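Local coordinates for putative enoyl-CoA hydratase (Streptomyces coelicolor A3, PDB 3G64), which probably acts on acyl-CoA thioesters as a lyase of the enoyl-CoA hydratase/isomerase (crotonase) family, its precise substrate being unassigned, at residues His263-Thr267 / Glu268-Pro272. Residues are numbered along the deposited sequence; the frame is centred on the assembly and turned at random.
Sequences HAAFT and EKRPP
A265 O at the end of helix 257-267 accepts a nearly straight bond from R270 N, 3.0 Å long with 171° at the hydrogen, and this bond closes the turn that stops the helix. Inside it, K269 N reaches F266 O (3.1 Å). E268 N still makes a helical bond to A264 O (3.0 Å), bent at its hydrogen, with a weak second one to A265 O. K269 takes a positive phi of 46°, which reverses the chain and sends R270-P272 back beside the last turn.

In the returning side chain of R270, CG is tucked between backbone N and C (chi1 52°) and the chain then runs straight out to NE, a course that lays the guanidinium flat against the helix. A265 CA sits over the centre of one face, 3.7 Å above the plane, and A265 CB approaches R270 NH1 at 3.5 Å. At the guanidinium edge, in its plane, R270 NE forms a salt bridge of 2.8 Å with E268 OE1, met on the anti side of the carboxylate. R270 NH1 adds a weak bond to P271 O and a salt bridge to E261, about one turn before A265 in the helix. Were R270 an alanine, E268 and E261 would probably lose their shared positive partner and the A265 side of the last turn would be uncovered. Further along, P272 CB packs on A265 CB at 4.0 Å, so the buried alanine is flanked by both arginine and proline.

H263 and F266 pack instead on L88 and V80 of a second subunit. The paired bonds and K269 in the left-handed helical conformation define a Schellman motif, here capping the C-terminal helix of a crotonase-like subunit at its periphery.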
loop_
_atom_site.group_PDB
_atom_site.type_symbol
_atom_site.label_atom_id
_atom_site.label_comp_id
_atom_site.label_asym_id
_atom_site.label_seq_id
_atom_site.Cartn_x
_atom_site.Cartn_y
_atom_site.Cartn_z
ATOM N N HIS A 263 7.854 -23.273 -24.015
ATOM C CA HIS A 263 8.900 -24.274 -23.899
ATOM C C HIS A 263 9.350 -24.820 -25.273
ATOM O O HIS A 263 10.545 -25.018 -25.509
ATOM C CB HIS A 263 8.446 -25.417 -22.999
ATOM C CG HIS A 263 9.522 -26.411 -22.725
ATOM N ND1 HIS A 263 9.619 -27.612 -23.402
ATOM C CD2 HIS A 263 10.577 -26.372 -21.878
ATOM C CE1 HIS A 263 10.676 -28.268 -22.974
ATOM N NE2 HIS A 263 11.278 -27.537 -22.048
ATOM N N ALA A 264 8.389 -25.067 -26.160
ATOM C CA ALA A 264 8.702 -25.508 -27.509
ATOM C C ALA A 264 9.567 -24.464 -28.217
ATOM O O ALA A 264 10.558 -24.817 -28.859
ATOM C CB ALA A 264 7.431 -25.776 -28.289
ATOM N N ALA A 265 9.205 -23.184 -28.081
ATOM C CA ALA A 265 9.944 -22.098 -28.740
ATOM C C ALA A 265 11.316 -21.913 -28.125
ATOM O O ALA A 265 12.308 -21.664 -28.835
ATOM C CB ALA A 265 9.182 -20.800 -28.680
ATOM N N PHE A 266 11.374 -22.041 -26.805
ATOM C CA PHE A 266 12.641 -21.946 -26.117
ATOM C C PHE A 266 13.589 -23.026 -26.644
ATOM O O PHE A 266 14.729 -22.731 -27.016
ATOM C CB PHE A 266 12.462 -22.126 -24.617
ATOM C CG PHE A 266 13.748 -22.049 -23.847
ATOM C CD1 PHE A 266 14.333 -20.822 -23.580
ATOM C CD2 PHE A 266 14.383 -23.205 -23.406
ATOM C CE1 PHE A 266 15.516 -20.748 -22.871
ATOM C CE2 PHE A 266 15.572 -23.139 -22.699
ATOM C CZ PHE A 266 16.136 -21.907 -22.428
ATOM N N THR A 267 13.125 -24.272 -26.667
ATOM C CA THR A 267 13.974 -25.386 -27.100
ATOM C C THR A 267 14.363 -25.336 -28.582
ATOM O O THR A 267 15.393 -25.879 -28.971
ATOM C CB THR A 267 13.341 -26.763 -26.799
ATOM O OG1 THR A 267 12.084 -26.869 -27.467
ATOM C CG2 THR A 267 13.162 -26.961 -25.318
ATOM N N GLU A 268 13.532 -24.701 -29.396
ATOM C CA GLU A 268 13.762 -24.588 -30.823
ATOM C C GLU A 268 14.415 -23.247 -31.171
ATOM O O GLU A 268 14.524 -22.886 -32.348
ATOM C CB GLU A 268 12.449 -24.794 -31.595
ATOM C CG GLU A 268 11.870 -26.199 -31.424
ATOM C CD GLU A 268 10.457 -26.383 -31.979
ATOM O OE1 GLU A 268 9.937 -25.481 -32.680
ATOM O OE2 GLU A 268 9.860 -27.448 -31.700
ATOM N N LYS A 269 14.854 -22.519 -30.144
ATOM C CA LYS A 269 15.501 -21.210 -30.323
ATOM C C LYS A 269 14.773 -20.271 -31.300
ATOM O O LYS A 269 15.378 -19.739 -32.229
ATOM C CB LYS A 269 16.983 -21.399 -30.744
ATOM C CG LYS A 269 17.833 -22.134 -29.686
ATOM C CD LYS A 269 19.254 -22.379 -30.146
ATOM C CE LYS A 269 19.958 -21.071 -30.518
ATOM N NZ LYS A 269 21.140 -21.279 -31.401
ATOM N N ARG A 270 13.477 -20.064 -31.088
ATOM C CA ARG A 270 12.677 -19.203 -31.965
ATOM C C ARG A 270 11.675 -18.401 -31.129
ATOM O O ARG A 270 11.471 -18.694 -29.954
ATOM C CB ARG A 270 11.920 -20.046 -32.991
ATOM C CG ARG A 270 11.109 -21.187 -32.358
ATOM C CD ARG A 270 10.102 -21.762 -33.325
ATOM N NE ARG A 270 9.233 -22.765 -32.715
ATOM C CZ ARG A 270 8.145 -22.461 -32.010
ATOM N NH1 ARG A 270 7.806 -21.187 -31.844
ATOM N NH2 ARG A 270 7.392 -23.413 -31.508
ATOM N N PRO A 271 11.046 -17.388 -31.737
ATOM C CA PRO A 271 10.019 -16.602 -31.038
ATOM C C PRO A 271 8.770 -17.431 -30.767
ATOM O O PRO A 271 8.374 -18.221 -31.623
ATOM C CB PRO A 271 9.684 -15.499 -32.041
ATOM C CG PRO A 271 10.864 -15.439 -32.966
ATOM C CD PRO A 271 11.356 -16.838 -33.069
ATOM N N PRO A 272 8.144 -17.256 -29.591
ATOM C CA PRO A 272 6.909 -18.015 -29.353
ATOM C C PRO A 272 5.797 -17.383 -30.151
ATOM O O PRO A 272 5.836 -16.187 -30.363
ATOM C CB PRO A 272 6.644 -17.823 -27.858
ATOM C CG PRO A 272 7.805 -17.060 -27.308
ATOM C CD PRO A 272 8.495 -16.384 -28.463
#